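Side-chain contacts in 4,5-DOPA dioxygenase extradiol (Escherichia coli, PDB 2PW6), which opens the aromatic ring of L-DOPA between carbons 4 and 5 in vitro, although its physiological substrate is unknown: residues L169-N174 and L239-A244; G257-M260 and S264-S267. All coordinates share one frame; numbering follows the deposited sequence.

Interaction 1. Residues L169-N174 and L239-A244; sequences LVASGN and LYVLGA
Neither a ring nor an amide face takes part where A171 meets V241 and L169 meets A244; the ring of Y240, on the same helix, sits beside the contact. Its CB comes no nearer than 4.9 Å to the CB of A171, and from there the ring swings away from the strand, packs against M155 and L159 of helix 149-159 and sends its hydroxyl to H152. What joins the two elements is a short row of methyl groups. CG2 of V241 rests against the CB of A171 at 3.7 Å. With CG1 anti to the backbone N (chi1 170°), V241 has its other branch, CG2, beside that nitrogen and facing the strand, while the residue as a whole also packs on A17 and F19 of strand 17-21. Three residues on, just past the helix, the CB of A244 is touched more loosely by CD1 of L169, at 4.1 Å; L169 also lies against L159 and V52. G243 N bonds to L239 O, and A244 N to V241 O. On the strand, L169 and A171 share the face that looks at the helix, and V170 points the other way, onto I51 and V53 of the adjoining strand 50-60. With only a methyl on A171 between them, the backbones come close, CA to CA 6.8 Å for A171 and V241. Beyond the contact the strand runs on to S172, whose hydroxyl bonds to ND1 of the zinc ligand H22. The A171 side chain itself lies about 12 Å from a bound zinc. This is the helix-on-sheet packing of an alpha/beta core: in this LigB-type dioxygenase, helix 236-243, just after the zinc ligand H234, covers the inner strands 167-173 and 17-21.

Interaction 2. Residues G257-M260 and S264-S267; sequences GIEM and SMLS
G257 and M265 flank an antiparallel, non-hydrogen-bonded pair, I258 with S264 (CA to CA 4.3 Å), and are tied by a short bond from M265 N to G257 O of 2.6 Å, slightly bent at the hydrogen (154°), with the donor tilted 23° from the carbonyl plane. The same oxygen is pressed from the side-chain direction, since the CB of M265, a selenomethionine in this crystal, lies 3.3 Å from G257 O. CG of M265, anti to its carbonyl carbon, meets CG of E259 at 3.9 Å, methylene against methylene, the two chains crossing at a slant; the M265 chain bends beyond this point. The E259 chain then bends at chi2, and its OE2 bonds to the hydroxyl of Y34. I258 and S264 point to one face of the small sheet, though their side chains barely meet. S264 carries OG anti to its own nitrogen (chi1 -179°), a position in which several polar groups reach it: N198 through OD1, L266 N in a weak bond that closes an ST turn, and a water. That water accepts from G257 N at 3.1 Å and gives a weak bond to S264 OG, bridging the two segments beside the direct backbone bond. After M265 the chain moves off; L266 packs on helix 192-202, and S267 OG bonds to G21 N. The M265 side chain lies about 6 Å from that of H22, and the S264 side chain about 7 Å from that of H177. The arrangement is a small, two-stranded beta hairpin, strands 258-259 and 263-264, whose returning arm runs along the edge of the zinc site.

How the interactions relate
Interaction 1 belongs to the core, about 4 Å from the centre of the chain, and all its touching residues are buried; interaction 2 lies some 14 Å out and is partly exposed on its 257-260 arm. Their chemistry follows: aliphatic packing of helix on sheet in the first, a backbone bond, a water held by a serine hydroxyl and a little methylene packing in the second. They share no secondary-structure element, yet they meet at N174, just past the end of the core strand. Its ND2 lies 2.7 Å from S264 O, a probable hydrogen bond, and 4.0 Å from M265 SE. The same amide nitrogen also bonds to H22 O, and N174 thus links S264 to the backbone of a zinc ligand.

Interaction 1. Residues L169-N174 and L239-A244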
loop_
_atom_site.group_PDB
_atom_site.type_symbol
_atom_site.label_atom_id
_atom_site.label_comp_id
_atom_site.label_asym_id
_atom_site.label_seq_id
_atom_site.Cartn_x
_atom_site.Cartn_y
_atom_site.Cartn_z
ATOM N N LEU A 169 17.347 -13.972 -7.089
ATOM C CA LEU A 169 15.933 -13.777 -7.282
ATOM C C LEU A 169 15.233 -13.715 -5.895
ATOM O O LEU A 169 15.338 -14.657 -5.081
ATOM C CB LEU A 169 15.394 -14.895 -8.181
ATOM C CG LEU A 169 16.284 -15.170 -9.420
ATOM C CD1 LEU A 169 15.912 -16.439 -10.188
ATOM C CD2 LEU A 169 16.399 -13.956 -10.410
ATOM N N VAL A 170 14.591 -12.583 -5.607
ATOM C CA VAL A 170 13.718 -12.473 -4.427
ATOM C C VAL A 170 12.248 -12.211 -4.850
ATOM O O VAL A 170 11.894 -11.116 -5.267
ATOM C CB VAL A 170 14.238 -11.438 -3.379
ATOM C CG1 VAL A 170 14.353 -10.094 -3.988
ATOM C CG2 VAL A 170 13.301 -11.322 -2.184
ATOM N N ALA A 171 11.425 -13.251 -4.789
ATOM C CA ALA A 171 9.968 -13.127 -5.052
ATOM C C ALA A 171 9.239 -13.041 -3.717
ATOM O O ALA A 171 9.616 -13.712 -2.770
ATOM C CB ALA A 171 9.491 -14.284 -5.827
ATOM N N SER A 172 8.259 -12.155 -3.607
ATOM C CA SER A 172 7.484 -12.087 -2.377
ATOM C C SER A 172 5.988 -11.986 -2.642
ATOM O O SER A 172 5.545 -11.249 -3.533
ATOM C CB SER A 172 7.996 -11.042 -1.352
ATOM O OG SER A 172 7.399 -9.762 -1.463
ATOM N N GLY A 173 5.238 -12.779 -1.870
ATOM C CA GLY A 173 3.774 -12.800 -1.925
ATOM C C GLY A 173 3.265 -13.672 -0.799
ATOM O O GLY A 173 3.743 -13.538 0.318
ATOM N N ASN A 174 2.334 -14.590 -1.109
ATOM C CA ASN A 174 1.597 -15.393 -0.079
ATOM C C ASN A 174 0.804 -16.456 -0.809
ATOM O O ASN A 174 -0.108 -16.129 -1.605
ATOM C CB ASN A 174 0.593 -14.551 0.771
ATOM C CG ASN A 174 1.260 -13.538 1.726
ATOM O OD1 ASN A 174 1.057 -12.309 1.583
ATOM N ND2 ASN A 174 1.979 -14.037 2.752
ATOM N N LEU A 239 6.040 -19.301 -8.425
ATOM C CA LEU A 239 6.311 -19.992 -9.663
ATOM C C LEU A 239 7.576 -19.447 -10.327
ATOM O O LEU A 239 8.298 -20.204 -10.951
ATOM C CB LEU A 239 5.095 -19.889 -10.583
ATOM C CG LEU A 239 3.834 -20.576 -9.991
ATOM C CD1 LEU A 239 2.728 -20.648 -11.036
ATOM C CD2 LEU A 239 4.137 -22.005 -9.397
ATOM N N TYR A 240 7.837 -18.143 -10.181
ATOM C CA TYR A 240 9.079 -17.529 -10.646
ATOM C C TYR A 240 10.260 -18.220 -9.983
ATOM O O TYR A 240 11.231 -18.580 -10.653
ATOM C CB TYR A 240 9.081 -16.007 -10.391
ATOM C CG TYR A 240 8.198 -15.262 -11.365
ATOM C CD1 TYR A 240 6.799 -15.304 -11.255
ATOM C CD2 TYR A 240 8.762 -14.523 -12.427
ATOM C CE1 TYR A 240 5.972 -14.613 -12.174
ATOM C CE2 TYR A 240 7.948 -13.834 -13.346
ATOM C CZ TYR A 240 6.556 -13.885 -13.216
ATOM O OH TYR A 240 5.779 -13.213 -14.146
ATOM N N VAL A 241 10.154 -18.448 -8.674
ATOM C CA VAL A 241 11.182 -19.166 -7.915
ATOM C C VAL A 241 11.225 -20.640 -8.311
ATOM O O VAL A 241 12.292 -21.155 -8.657
ATOM C CB VAL A 241 10.964 -19.012 -6.398
ATOM C CG1 VAL A 241 11.875 -19.942 -5.632
ATOM C CG2 VAL A 241 11.161 -17.553 -5.971
ATOM N N LEU A 242 10.084 -21.330 -8.297
ATOM C CA LEU A 242 10.086 -22.753 -8.683
ATOM C C LEU A 242 10.554 -23.003 -10.107
ATOM O O LEU A 242 11.214 -24.011 -10.375
ATOM C CB LEU A 242 8.723 -23.412 -8.492
ATOM C CG LEU A 242 8.227 -23.827 -7.112
ATOM C CD1 LEU A 242 7.010 -24.720 -7.333
ATOM C CD2 LEU A 242 9.305 -24.521 -6.245
ATOM N N GLY A 243 10.191 -22.116 -11.029
ATOM C CA GLY A 243 10.676 -22.196 -12.422
ATOM C C GLY A 243 12.204 -22.285 -12.503
ATOM O O GLY A 243 12.734 -22.922 -13.398
ATOM N N ALA A 244 12.885 -21.674 -11.533
ATOM C CA ALA A 244 14.345 -21.584 -11.449
ATOM C C ALA A 244 15.068 -22.787 -10.827
ATOM O O ALA A 244 16.314 -22.810 -10.766
ATOM C CB ALA A 244 14.743 -20.286 -10.706
#

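Interaction 2. Residues G257-M260 and S264-S267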
loop_
_atom_site.group_PDB
_atom_site.type_symbol
_atom_site.label_atom_id
_atom_site.label_comp_id
_atom_site.label_asym_id
_atom_site.label_seq_id
_atom_site.Cartn_x
_atom_site.Cartn_y
_atom_site.Cartn_z
ATOM N N GLY A 257 4.267 -20.768 8.331
ATOM C CA GLY A 257 3.320 -20.149 9.224
ATOM C C GLY A 257 2.034 -19.770 8.554
ATOM O O GLY A 257 2.018 -19.447 7.411
ATOM N N ILE A 258 0.944 -19.833 9.274
ATOM C CA ILE A 258 -0.271 -19.272 8.792
ATOM C C ILE A 258 -0.769 -18.369 9.840
ATOM O O ILE A 258 -1.112 -18.799 10.903
ATOM C CB ILE A 258 -1.318 -20.312 8.550
ATOM C CG1 ILE A 258 -0.807 -21.354 7.587
ATOM C CG2 ILE A 258 -2.526 -19.678 7.973
ATOM C CD1 ILE A 258 -1.831 -22.220 7.074
ATOM N N GLU A 259 -0.790 -17.097 9.536
ATOM C CA GLU A 259 -1.254 -16.071 10.465
ATOM C C GLU A 259 -2.683 -15.615 10.174
ATOM O O GLU A 259 -3.146 -15.669 9.043
ATOM C CB GLU A 259 -0.324 -14.849 10.435
ATOM C CG GLU A 259 1.084 -15.139 10.833
ATOM C CD GLU A 259 1.202 -15.494 12.294
ATOM O OE1 GLU A 259 0.495 -14.894 13.130
ATOM O OE2 GLU A 259 2.017 -16.375 12.610
HETATM N N MSE A 260 -3.355 -15.145 11.215
HETATM C CA MSE A 260 -4.721 -14.626 11.135
HETATM C C MSE A 260 -5.698 -15.524 10.384
HETATM O O MSE A 260 -6.572 -15.028 9.676
HETATM C CB MSE A 260 -4.710 -13.218 10.559
HETATM C CG MSE A 260 -3.891 -12.247 11.413
HETATM SE SE MSE A 260 -3.679 -10.491 10.587
HETATM C CE MSE A 260 -2.353 -10.967 9.247
ATOM N N SER A 264 -0.985 -17.149 4.617
ATOM C CA SER A 264 0.162 -18.069 4.654
ATOM C C SER A 264 1.553 -17.411 4.488
ATOM O O SER A 264 1.773 -16.545 3.627
ATOM C CB SER A 264 0.013 -19.266 3.736
ATOM O OG SER A 264 1.169 -20.081 3.872
HETATM N N MSE A 265 2.465 -17.837 5.359
HETATM C CA MSE A 265 3.764 -17.193 5.520
HETATM C C MSE A 265 4.851 -18.125 5.021
HETATM O O MSE A 265 6.042 -17.896 5.244
HETATM C CB MSE A 265 4.017 -16.805 6.988
HETATM C CG MSE A 265 3.218 -15.639 7.561
HETATM SE SE MSE A 265 3.121 -13.935 6.545
HETATM C CE MSE A 265 3.484 -12.652 7.945
ATOM N N LEU A 266 4.426 -19.183 4.344
ATOM C CA LEU A 266 5.314 -20.122 3.714
ATOM C C LEU A 266 6.370 -19.470 2.801
ATOM O O LEU A 266 6.041 -18.966 1.709
ATOM C CB LEU A 266 4.504 -21.128 2.907
ATOM C CG LEU A 266 5.323 -22.209 2.210
ATOM C CD1 LEU A 266 6.088 -23.075 3.223
ATOM C CD2 LEU A 266 4.412 -23.052 1.425
ATOM N N SER A 267 7.622 -19.513 3.267
ATOM C CA SER A 267 8.802 -19.135 2.498
ATOM C C SER A 267 9.559 -20.332 1.900
ATOM O O SER A 267 9.578 -21.428 2.475
ATOM C CB SER A 267 9.696 -18.293 3.369
ATOM O OG SER A 267 8.941 -17.183 3.839
HETATM O O HOH W 1 3.068 -21.994 5.777
#